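Side-chain contacts in SPbeta prophage-derived uncharacterized protein YorR (Bacillus subtilis, PDB 3KB2), which is of unknown function but binds a phosphorylated GDP and magnesium, and is probably a thymidylate kinase-like P-loop nucleoside monophosphate kinase: residues L45-H48 / F49-A53; K72-K75 / D76-I79; I79-E82 / R83-R86; Q150-S153 / D154-A157. All blocks are in the same frame, centred on the assembly; numbering follows the deposited sequence.

Interaction 1 (L45-H48 / F49-A53); sequences LFEH and FNKLA
Leu45 sets its CD1 methyl against the ring of Phe49 one helical turn further on, with CD1 3.4 Å from CE2 of Phe49. The leucine CG is anti to the backbone N (chi1 -178°) and lies beside the carbonyl carbon, which directs the branch along the helix toward the ring. CG itself takes part, at 3.7 Å from Phe49 CE2, and the two side chains run at a slant to each other. A second i to i+4 pair is formed by His48 and Leu52: Leu52 places CG over one face of the His48 imidazole, and its CD1 is 3.8 Å from NE2 of His48. Both pairs belong to helix 42-52, whose backbone bonds give the evidence for a regular alpha turn. Phe49 N donates to Leu45 O at 3.2 Å with an N-H...O angle of 163°, and the same i to i+4 spacing recurs from Asn50 N to Phe46 O at 2.8 Å and from Leu52 N to His48 O. The helix is amphipathic. Its buried side carries Leu45, Phe49 and Leu52; Phe49 also meets the Phe63 ring and touches Ile88 of helix 82-92. On the exposed side Glu47 and Lys51 lie side by side, pointing the same way. Their extended chains touch through carbon, Glu47 CG to Lys51 CE at 3.7 Å, while the salt bridge from Glu47 OE1 to Lys51 NZ is long at 3.8 Å.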
loop_
_atom_site.group_PDB
_atom_site.type_symbol
_atom_site.label_atom_id
_atom_site.label_comp_id
_atom_site.label_asym_id
_atom_site.label_seq_id
_atom_site.Cartn_x
_atom_site.Cartn_y
_atom_site.Cartn_z
ATOM N N LEU A 45 -20.081 -4.068 4.065
ATOM C CA LEU A 45 -19.199 -5.081 3.468
ATOM C C LEU A 45 -19.943 -6.346 3.091
ATOM O O LEU A 45 -19.911 -6.782 1.942
ATOM C CB LEU A 45 -18.054 -5.442 4.430
ATOM C CG LEU A 45 -16.994 -6.457 3.975
ATOM C CD1 LEU A 45 -16.148 -5.892 2.847
ATOM C CD2 LEU A 45 -16.105 -6.807 5.159
ATOM N N PHE A 46 -20.611 -6.930 4.071
ATOM C CA PHE A 46 -21.360 -8.159 3.862
ATOM C C PHE A 46 -22.460 -8.006 2.816
ATOM O O PHE A 46 -22.663 -8.889 1.977
ATOM C CB PHE A 46 -21.976 -8.622 5.179
ATOM C CG PHE A 46 -22.761 -9.885 5.057
ATOM C CD1 PHE A 46 -22.131 -11.080 4.710
ATOM C CD2 PHE A 46 -24.134 -9.882 5.265
ATOM C CE1 PHE A 46 -22.863 -12.254 4.571
ATOM C CE2 PHE A 46 -24.874 -11.050 5.130
ATOM C CZ PHE A 46 -24.243 -12.238 4.783
ATOM N N GLU A 47 -23.169 -6.886 2.880
ATOM C CA GLU A 47 -24.248 -6.606 1.940
ATOM C C GLU A 47 -23.740 -6.683 0.483
ATOM O O GLU A 47 -24.353 -7.328 -0.378
ATOM C CB GLU A 47 -24.824 -5.220 2.242
ATOM C CG GLU A 47 -25.911 -4.758 1.291
ATOM C CD GLU A 47 -26.353 -3.323 1.563
ATOM O OE1 GLU A 47 -25.508 -2.400 1.441
ATOM O OE2 GLU A 47 -27.544 -3.121 1.903
ATOM N N HIS A 48 -22.609 -6.044 0.220
ATOM C CA HIS A 48 -22.030 -6.049 -1.114
ATOM C C HIS A 48 -21.613 -7.448 -1.576
ATOM O O HIS A 48 -21.861 -7.831 -2.724
ATOM C CB HIS A 48 -20.819 -5.126 -1.164
ATOM C CG HIS A 48 -20.294 -4.917 -2.546
ATOM N ND1 HIS A 48 -21.002 -4.237 -3.511
ATOM C CD2 HIS A 48 -19.166 -5.364 -3.151
ATOM C CE1 HIS A 48 -20.337 -4.275 -4.654
ATOM N NE2 HIS A 48 -19.220 -4.953 -4.461
ATOM N N PHE A 49 -20.975 -8.207 -0.686
ATOM C CA PHE A 49 -20.530 -9.549 -1.026
ATOM C C PHE A 49 -21.711 -10.457 -1.279
ATOM O O PHE A 49 -21.665 -11.325 -2.147
ATOM C CB PHE A 49 -19.660 -10.138 0.087
ATOM C CG PHE A 49 -18.248 -9.637 0.079
ATOM C CD1 PHE A 49 -17.570 -9.461 -1.124
ATOM C CD2 PHE A 49 -17.586 -9.354 1.267
ATOM C CE1 PHE A 49 -16.256 -9.014 -1.146
ATOM C CE2 PHE A 49 -16.268 -8.904 1.260
ATOM C CZ PHE A 49 -15.601 -8.733 0.050
ATOM N N ASN A 50 -22.778 -10.246 -0.525
ATOM C CA ASN A 50 -23.967 -11.065 -0.680
ATOM C C ASN A 50 -24.623 -10.822 -2.031
ATOM O O ASN A 50 -25.153 -11.744 -2.634
ATOM C CB ASN A 50 -24.966 -10.768 0.433
ATOM C CG ASN A 50 -25.788 -11.975 0.792
ATOM O OD1 ASN A 50 -26.844 -11.863 1.397
ATOM N ND2 ASN A 50 -25.293 -13.151 0.430
ATOM N N LYS A 51 -24.600 -9.575 -2.494
ATOM C CA LYS A 51 -25.182 -9.241 -3.790
ATOM C C LYS A 51 -24.366 -9.895 -4.890
ATOM O O LYS A 51 -24.919 -10.417 -5.859
ATOM C CB LYS A 51 -25.197 -7.733 -4.024
ATOM C CG LYS A 51 -26.259 -6.990 -3.252
ATOM C CD LYS A 51 -26.021 -5.501 -3.335
ATOM C CE LYS A 51 -26.803 -4.783 -2.250
ATOM N NZ LYS A 51 -26.464 -3.329 -2.157
ATOM N N LEU A 52 -23.047 -9.859 -4.758
ATOM C CA LEU A 52 -22.223 -10.485 -5.772
ATOM C C LEU A 52 -22.538 -11.966 -5.774
ATOM O O LEU A 52 -22.590 -12.580 -6.821
ATOM C CB LEU A 52 -20.744 -10.262 -5.482
ATOM C CG LEU A 52 -20.339 -8.799 -5.547
ATOM C CD1 LEU A 52 -18.856 -8.662 -5.212
ATOM C CD2 LEU A 52 -20.648 -8.250 -6.944
ATOM N N ALA A 53 -22.773 -12.525 -4.592
ATOM C CA ALA A 53 -23.074 -13.941 -4.470
ATOM C C ALA A 53 -24.335 -14.341 -5.224
ATOM O O ALA A 53 -24.573 -15.526 -5.468
ATOM C CB ALA A 53 -23.192 -14.332 -3.013
#

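Interaction 2 (K72-K75 / D76-I79); sequences KKFK and DYSI
The loop between helix 64-70 and helix 82-92 doubles back on itself here: the directions of 72-75 and 76-79 differ by 149°, and neither segment forms regular secondary structure. Phe74 and Tyr77 meet at the bend. Their CB atoms are 3.8 Å apart, and CB of Phe74 also reaches CD2 of Tyr77 at 3.9 Å. The rings continue this contact obliquely, their planes inclined at 35°; the centroids are 6.0 Å apart, and the closest ring contact is between the CD2 atoms of Phe74 and Tyr77, at 3.9 Å. Different first torsions bring the rings together: CG of Phe74 stands beside its backbone N, whereas that of Tyr77 lies anti to its own N (chi1 -172°). Tyr77 CB also rests against the backbone, 3.4 Å from Phe74 O. No hydrogen bond passes between the segments, so the evidence for closure is apolar contact. At the open ends of the bend, CE of Lys72 touches CD1 of Ile79 at 4.0 Å. Phe74 packs edge-to-face with Phe35, while Tyr77 lies on Asn67 and Tyr70 of helix 64-70. Lys75 NZ donates a hydrogen bond to Ala71 O of the second subunit, and the lysine chain packs on Phe74 of that subunit. With Asp76 at the turn in a left-handed backbone conformation, this is a helix-connecting surface loop that also forms part of the dimer interface.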
loop_
_atom_site.group_PDB
_atom_site.type_symbol
_atom_site.label_atom_id
_atom_site.label_comp_id
_atom_site.label_asym_id
_atom_site.label_seq_id
_atom_site.Cartn_x
_atom_site.Cartn_y
_atom_site.Cartn_z
ATOM N N LYS A 72 -6.192 -8.081 7.778
ATOM C CA LYS A 72 -5.165 -8.295 8.777
ATOM C C LYS A 72 -3.985 -7.348 8.545
ATOM O O LYS A 72 -3.001 -7.382 9.288
ATOM C CB LYS A 72 -4.679 -9.745 8.729
ATOM C CG LYS A 72 -5.772 -10.786 8.895
ATOM C CD LYS A 72 -6.443 -10.687 10.251
ATOM C CE LYS A 72 -7.559 -11.714 10.383
ATOM N NZ LYS A 72 -8.349 -11.514 11.629
ATOM N N LYS A 73 -4.080 -6.497 7.524
ATOM C CA LYS A 73 -2.991 -5.563 7.218
ATOM C C LYS A 73 -3.326 -4.081 7.357
ATOM O O LYS A 73 -2.450 -3.268 7.649
ATOM C CB LYS A 73 -2.460 -5.814 5.803
ATOM C CG LYS A 73 -1.136 -6.562 5.743
ATOM C CD LYS A 73 -1.240 -7.947 6.358
ATOM C CE LYS A 73 0.113 -8.664 6.366
ATOM N NZ LYS A 73 1.165 -7.930 7.127
ATOM N N PHE A 74 -4.589 -3.731 7.149
ATOM C CA PHE A 74 -5.005 -2.336 7.228
ATOM C C PHE A 74 -5.940 -2.072 8.388
ATOM O O PHE A 74 -6.735 -2.935 8.770
ATOM C CB PHE A 74 -5.704 -1.913 5.931
ATOM C CG PHE A 74 -4.824 -1.979 4.717
ATOM C CD1 PHE A 74 -3.638 -1.260 4.667
ATOM C CD2 PHE A 74 -5.178 -2.764 3.626
ATOM C CE1 PHE A 74 -2.813 -1.318 3.554
ATOM C CE2 PHE A 74 -4.360 -2.831 2.505
ATOM C CZ PHE A 74 -3.172 -2.104 2.471
ATOM N N LYS A 75 -5.845 -0.871 8.946
ATOM C CA LYS A 75 -6.718 -0.501 10.048
ATOM C C LYS A 75 -8.024 0.033 9.476
ATOM O O LYS A 75 -8.084 0.431 8.309
ATOM C CB LYS A 75 -6.057 0.558 10.942
ATOM C CG LYS A 75 -4.848 0.059 11.738
ATOM C CD LYS A 75 -4.412 1.091 12.787
ATOM C CE LYS A 75 -3.297 0.547 13.683
ATOM N NZ LYS A 75 -2.808 1.526 14.711
ATOM N N ASP A 76 -9.064 0.038 10.307
ATOM C CA ASP A 76 -10.387 0.496 9.901
ATOM C C ASP A 76 -10.754 -0.172 8.575
ATOM O O ASP A 76 -11.283 0.467 7.662
ATOM C CB ASP A 76 -10.414 2.022 9.749
ATOM C CG ASP A 76 -10.066 2.757 11.046
ATOM O OD1 ASP A 76 -10.615 2.404 12.117
ATOM O OD2 ASP A 76 -9.249 3.708 10.995
ATOM N N TYR A 77 -10.455 -1.466 8.483
ATOM C CA TYR A 77 -10.720 -2.256 7.287
ATOM C C TYR A 77 -11.548 -3.469 7.685
ATOM O O TYR A 77 -11.007 -4.465 8.163
ATOM C CB TYR A 77 -9.389 -2.700 6.673
ATOM C CG TYR A 77 -9.506 -3.368 5.326
ATOM C CD1 TYR A 77 -10.081 -4.631 5.197
ATOM C CD2 TYR A 77 -9.030 -2.739 4.175
ATOM C CE1 TYR A 77 -10.173 -5.253 3.957
ATOM C CE2 TYR A 77 -9.118 -3.352 2.933
ATOM C CZ TYR A 77 -9.690 -4.610 2.833
ATOM O OH TYR A 77 -9.775 -5.228 1.608
ATOM N N SER A 78 -12.857 -3.384 7.470
ATOM C CA SER A 78 -13.775 -4.462 7.828
ATOM C C SER A 78 -13.465 -5.829 7.238
ATOM O O SER A 78 -12.982 -5.955 6.112
ATOM C CB SER A 78 -15.204 -4.087 7.440
ATOM O OG SER A 78 -15.615 -2.928 8.135
ATOM N N ILE A 79 -13.777 -6.858 8.014
ATOM C CA ILE A 79 -13.557 -8.226 7.592
ATOM C C ILE A 79 -14.815 -9.049 7.793
ATOM O O ILE A 79 -15.604 -8.785 8.696
ATOM C CB ILE A 79 -12.401 -8.883 8.383
ATOM C CG1 ILE A 79 -12.156 -10.295 7.864
ATOM C CG2 ILE A 79 -12.745 -8.975 9.864
ATOM C CD1 ILE A 79 -10.820 -10.848 8.312
#

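Interaction 3 (I79-E82 / R83-R86); sequences ILTE and RQLR
Glu82, Gln84 and Thr81 bury the most surface in this contact, and the last two grip each other at the start of helix 82-92. Thr81 is the N-cap: its OG1 accepts from Gln84 N at 3.2 Å, with an N-H...O angle of 165°. In return Gln84 OE1 accepts from Thr81 N at 3.0 Å, the donor tilted 20° from the amide carbonyl plane. These reciprocal bonds define a capping box. The threonine hydroxyl sits between the backbone N and the carbonyl carbon (chi1 60°), which turns OG1 toward the first turn and leaves CG2 to approach Gln84 OE1 at 3.7 Å. Gln84, extended beyond CG, reaches back to the N-cap residue. The other end of its amide is held as well, since NE2 donates to Asn42 OD1; with both ends engaged, the rotation of the amide is fixed.

Glu82 contributes chiefly through its backbone. Its O accepts from Arg86 N at 2.9 Å. The Arg86 guanidinium turns one face to that oxygen, a contact without a hydrogen bond. Leu80, just before the cap, sets CD2 3.8 Å from Gln84 OE1. Leu80 also joins the start of helix 82-92 to Phe46 and Phe49 of helix 42-52 and to Val64 and Asn67 of helix 64-70; Leu85 adds a contact to Leu68 of the latter, while the cap itself stays at the surface.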
loop_
_atom_site.group_PDB
_atom_site.type_symbol
_atom_site.label_atom_id
_atom_site.label_comp_id
_atom_site.label_asym_id
_atom_site.label_seq_id
_atom_site.Cartn_x
_atom_site.Cartn_y
_atom_site.Cartn_z
ATOM N N ILE A 79 -13.777 -6.858 8.014
ATOM C CA ILE A 79 -13.557 -8.226 7.592
ATOM C C ILE A 79 -14.815 -9.049 7.793
ATOM O O ILE A 79 -15.604 -8.785 8.696
ATOM C CB ILE A 79 -12.401 -8.883 8.383
ATOM C CG1 ILE A 79 -12.156 -10.295 7.864
ATOM C CG2 ILE A 79 -12.745 -8.975 9.864
ATOM C CD1 ILE A 79 -10.820 -10.848 8.312
ATOM N N LEU A 80 -15.020 -10.039 6.937
ATOM C CA LEU A 80 -16.181 -10.897 7.099
ATOM C C LEU A 80 -15.986 -11.746 8.346
ATOM O O LEU A 80 -14.856 -12.014 8.741
ATOM C CB LEU A 80 -16.318 -11.825 5.905
ATOM C CG LEU A 80 -16.731 -11.116 4.632
ATOM C CD1 LEU A 80 -16.507 -12.029 3.470
ATOM C CD2 LEU A 80 -18.175 -10.680 4.745
ATOM N N THR A 81 -17.085 -12.161 8.969
ATOM C CA THR A 81 -16.996 -13.023 10.136
ATOM C C THR A 81 -17.010 -14.450 9.595
ATOM O O THR A 81 -17.333 -14.675 8.425
ATOM C CB THR A 81 -18.204 -12.868 11.104
ATOM O OG1 THR A 81 -19.417 -13.199 10.423
ATOM C CG2 THR A 81 -18.294 -11.456 11.639
ATOM N N GLU A 82 -16.652 -15.409 10.440
ATOM C CA GLU A 82 -16.649 -16.808 10.042
ATOM C C GLU A 82 -18.016 -17.195 9.508
ATOM O O GLU A 82 -18.131 -17.842 8.472
ATOM C CB GLU A 82 -16.318 -17.705 11.236
ATOM C CG GLU A 82 -14.903 -17.566 11.768
ATOM C CD GLU A 82 -14.619 -18.516 12.921
ATOM O OE1 GLU A 82 -15.226 -18.341 14.010
ATOM O OE2 GLU A 82 -13.788 -19.442 12.739
ATOM N N ARG A 83 -19.051 -16.789 10.226
ATOM C CA ARG A 83 -20.404 -17.117 9.836
ATOM C C ARG A 83 -20.774 -16.532 8.477
ATOM O O ARG A 83 -21.324 -17.232 7.635
ATOM C CB ARG A 83 -21.385 -16.644 10.914
ATOM C CG ARG A 83 -22.822 -17.073 10.689
ATOM C CD ARG A 83 -23.759 -16.406 11.687
ATOM N NE ARG A 83 -25.167 -16.704 11.413
ATOM C CZ ARG A 83 -26.193 -16.089 12.001
ATOM N NH1 ARG A 83 -27.436 -16.423 11.680
ATOM N NH2 ARG A 83 -25.975 -15.134 12.902
ATOM N N GLN A 84 -20.467 -15.259 8.246
ATOM C CA GLN A 84 -20.805 -14.639 6.966
ATOM C C GLN A 84 -20.064 -15.330 5.818
ATOM O O GLN A 84 -20.670 -15.679 4.800
ATOM C CB GLN A 84 -20.469 -13.146 6.997
ATOM C CG GLN A 84 -21.135 -12.426 8.155
ATOM C CD GLN A 84 -20.731 -10.973 8.279
ATOM O OE1 GLN A 84 -19.546 -10.634 8.236
ATOM N NE2 GLN A 84 -21.719 -10.100 8.454
ATOM N N LEU A 85 -18.759 -15.540 5.990
ATOM C CA LEU A 85 -17.956 -16.194 4.966
ATOM C C LEU A 85 -18.567 -17.546 4.634
ATOM O O LEU A 85 -18.733 -17.901 3.473
ATOM C CB LEU A 85 -16.518 -16.396 5.452
ATOM C CG LEU A 85 -15.642 -17.263 4.535
ATOM C CD1 LEU A 85 -15.475 -16.573 3.196
ATOM C CD2 LEU A 85 -14.282 -17.506 5.184
ATOM N N ARG A 86 -18.901 -18.301 5.667
ATOM C CA ARG A 86 -19.489 -19.613 5.488
ATOM C C ARG A 86 -20.828 -19.488 4.753
ATOM O O ARG A 86 -21.177 -20.325 3.931
ATOM C CB ARG A 86 -19.661 -20.252 6.863
ATOM C CG ARG A 86 -20.241 -21.636 6.885
ATOM C CD ARG A 86 -20.133 -22.216 8.288
ATOM N NE ARG A 86 -20.775 -21.372 9.295
ATOM C CZ ARG A 86 -20.149 -20.850 10.348
ATOM N NH1 ARG A 86 -18.855 -21.078 10.540
ATOM N NH2 ARG A 86 -20.820 -20.110 11.220
#

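Interaction 4 (Q150-S153 / D154-A157); sequences QWSS and DEIA. With G3D (guanosine-3'-monophosphate-5'-diphosphate), chain C.
Glu155 reaches back from the first turn of helix 153-166 past CD1 of the Trp151 indole, the two side chains crossing at about a right angle. Its CB lies 3.8 Å from CD1 of Trp151 and 3.6 Å from Ser152 OG. CG, beside the backbone N (chi1 -75°), passes Ser152 OG at the same range, and the extended chain carries CD on past that hydroxyl. At the tip OE2 accepts from Ser152 N at 3.3 Å, the N-H arriving from above the carboxylate plane. The carboxylate and indole planes stand 71° apart. Because Ser152 OG also accepts from Glu155 N (3.2 Å, N-H...O angle 173°), the pair forms a capping box with Ser152 as N-cap. This helix start belongs to the nucleotide pocket. Ser153 N donates to guanine O6 of the bound ligand at 3.1 Å, and Ser153 OG lies 3.0 Å from N7. A water bridges the same corner, accepting from Asp154 N, donating to O6 and hydrogen-bonding with Ser153 OG. Behind the cap, Ile156 CG1 packs 3.9 Å from Trp151 CB, while Trp146 meets the Trp151 ring edge-to-face.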
loop_
_atom_site.group_PDB
_atom_site.type_symbol
_atom_site.label_atom_id
_atom_site.label_comp_id
_atom_site.label_asym_id
_atom_site.label_seq_id
_atom_site.Cartn_x
_atom_site.Cartn_y
_atom_site.Cartn_z
ATOM N N GLN A 150 5.244 -20.070 -13.822
ATOM C CA GLN A 150 5.496 -21.068 -14.856
ATOM C C GLN A 150 4.312 -21.279 -15.791
ATOM O O GLN A 150 4.390 -22.050 -16.744
ATOM C CB GLN A 150 5.866 -22.389 -14.202
ATOM C CG GLN A 150 6.867 -22.212 -13.078
ATOM C CD GLN A 150 7.558 -23.501 -12.693
ATOM O OE1 GLN A 150 6.909 -24.517 -12.415
ATOM N NE2 GLN A 150 8.890 -23.469 -12.664
ATOM N N TRP A 151 3.213 -20.586 -15.509
ATOM C CA TRP A 151 2.004 -20.678 -16.314
ATOM C C TRP A 151 1.615 -19.291 -16.808
ATOM O O TRP A 151 1.488 -18.366 -16.006
ATOM C CB TRP A 151 0.882 -21.243 -15.461
ATOM C CG TRP A 151 0.545 -22.635 -15.767
ATOM C CD1 TRP A 151 -0.325 -23.076 -16.718
ATOM C CD2 TRP A 151 1.077 -23.798 -15.134
ATOM N NE1 TRP A 151 -0.374 -24.447 -16.718
ATOM C CE2 TRP A 151 0.478 -24.917 -15.754
ATOM C CE3 TRP A 151 1.996 -24.006 -14.101
ATOM C CZ2 TRP A 151 0.775 -26.227 -15.383
ATOM C CZ3 TRP A 151 2.296 -25.315 -13.726
ATOM C CH2 TRP A 151 1.682 -26.410 -14.367
ATOM N N SER A 152 1.414 -19.140 -18.117
ATOM C CA SER A 152 1.038 -17.831 -18.690
ATOM C C SER A 152 -0.470 -17.580 -18.589
ATOM O O SER A 152 -1.245 -18.521 -18.448
ATOM C CB SER A 152 1.450 -17.762 -20.161
ATOM O OG SER A 152 0.604 -18.573 -20.954
ATOM N N SER A 153 -0.897 -16.322 -18.680
ATOM C CA SER A 153 -2.323 -16.018 -18.581
ATOM C C SER A 153 -3.126 -16.707 -19.683
ATOM O O SER A 153 -4.303 -16.998 -19.503
ATOM C CB SER A 153 -2.578 -14.502 -18.597
ATOM O OG SER A 153 -1.989 -13.865 -19.711
ATOM N N ASP A 154 -2.498 -16.967 -20.825
ATOM C CA ASP A 154 -3.194 -17.660 -21.902
ATOM C C ASP A 154 -3.464 -19.095 -21.475
ATOM O O ASP A 154 -4.592 -19.574 -21.544
ATOM C CB ASP A 154 -2.351 -17.686 -23.178
ATOM C CG ASP A 154 -2.633 -16.516 -24.089
ATOM O OD1 ASP A 154 -2.101 -16.502 -25.221
ATOM O OD2 ASP A 154 -3.384 -15.613 -23.673
ATOM N N GLU A 155 -2.413 -19.778 -21.040
ATOM C CA GLU A 155 -2.516 -21.161 -20.605
ATOM C C GLU A 155 -3.493 -21.319 -19.444
ATOM O O GLU A 155 -4.233 -22.303 -19.377
ATOM C CB GLU A 155 -1.130 -21.694 -20.214
ATOM C CG GLU A 155 -0.225 -22.001 -21.415
ATOM C CD GLU A 155 1.244 -22.207 -21.039
ATOM O OE1 GLU A 155 2.019 -22.654 -21.915
ATOM O OE2 GLU A 155 1.625 -21.914 -19.884
ATOM N N ILE A 156 -3.505 -20.345 -18.540
ATOM C CA ILE A 156 -4.409 -20.399 -17.404
ATOM C C ILE A 156 -5.858 -20.234 -17.878
ATOM O O ILE A 156 -6.713 -21.072 -17.573
ATOM C CB ILE A 156 -3.991 -19.339 -16.342
ATOM C CG1 ILE A 156 -2.705 -19.826 -15.656
ATOM C CG2 ILE A 156 -5.099 -19.120 -15.298
ATOM C CD1 ILE A 156 -2.120 -18.872 -14.647
ATOM N N ALA A 157 -6.129 -19.188 -18.652
ATOM C CA ALA A 157 -7.477 -18.968 -19.161
ATOM C C ALA A 157 -7.973 -20.201 -19.924
ATOM O O ALA A 157 -9.124 -20.608 -19.771
ATOM C CB ALA A 157 -7.510 -17.740 -20.052
HETATM P PB G3D C . -2.821 -8.546 -11.255
HETATM O O1B G3D C . -2.282 -7.639 -10.146
HETATM O O2B G3D C . -3.069 -9.950 -10.914
HETATM O O3B G3D C . -4.210 -7.865 -11.844
HETATM P PA G3D C . -2.276 -8.288 -14.059
HETATM O O3A G3D C . -1.898 -8.470 -12.507
HETATM O O1A G3D C . -3.156 -9.344 -14.536
HETATM O O2A G3D C . -2.713 -6.825 -14.227
HETATM O "O5'" G3D C . -0.806 -8.577 -14.777
HETATM C "C5'" G3D C . 0.278 -7.878 -14.039
HETATM C "C4'" G3D C . 1.306 -7.805 -15.271
HETATM O "O4'" G3D C . 1.812 -9.070 -15.728
HETATM C "C3'" G3D C . 0.917 -7.111 -16.469
HETATM O "O3'" G3D C . 1.925 -6.259 -16.951
HETATM C "C2'" G3D C . 0.377 -8.131 -17.513
HETATM O "O2'" G3D C . 0.571 -7.739 -18.755
HETATM C "C1'" G3D C . 1.645 -9.226 -17.142
HETATM N N9 G3D C . 1.254 -10.568 -17.715
HETATM C C8 G3D C . -0.062 -10.958 -17.923
HETATM N N7 G3D C . 0.189 -12.191 -18.419
HETATM C C5 G3D C . 1.532 -12.493 -18.651
HETATM C C6 G3D C . 2.019 -13.552 -19.124
HETATM O O6 G3D C . 1.648 -14.691 -19.545
HETATM N N1 G3D C . 3.521 -13.498 -19.075
HETATM C C2 G3D C . 4.008 -12.405 -18.608
HETATM N N2 G3D C . 5.502 -12.405 -18.499
HETATM N N3 G3D C . 3.491 -11.333 -18.031
HETATM C C4 G3D C . 2.174 -11.461 -18.161
HETATM P P1 G3D C . 1.820 -4.934 -17.225
HETATM O O4P G3D C . 1.489 -4.710 -18.599
HETATM O O5P G3D C . 3.336 -4.452 -16.985
HETATM O O6P G3D C . 1.126 -4.023 -16.208
HETATM O O HOH W 1 -0.448 -15.222 -21.955
#

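From the N terminus, interaction 1 comes first, within helix 42-52, and is complete before the others begin. The chain then passes through strand 58-61 and helix 64-70 to interaction 2, which closes the bend of the following loop. Interaction 3 starts on Ile79, where interaction 2 ends, and leads into helix 82-92; none of the contacts nests within or crosses another. Space joins the first three: Leu45 CD2 lies 3.4 Å from Ser78 O, and Phe46 CD1 is 3.5 Å from Gln84 CB. Interaction 4, where helix 153-166 begins beside the guanine, stands apart across the chain's centre, its nearest atoms about 20 Å from interaction 1.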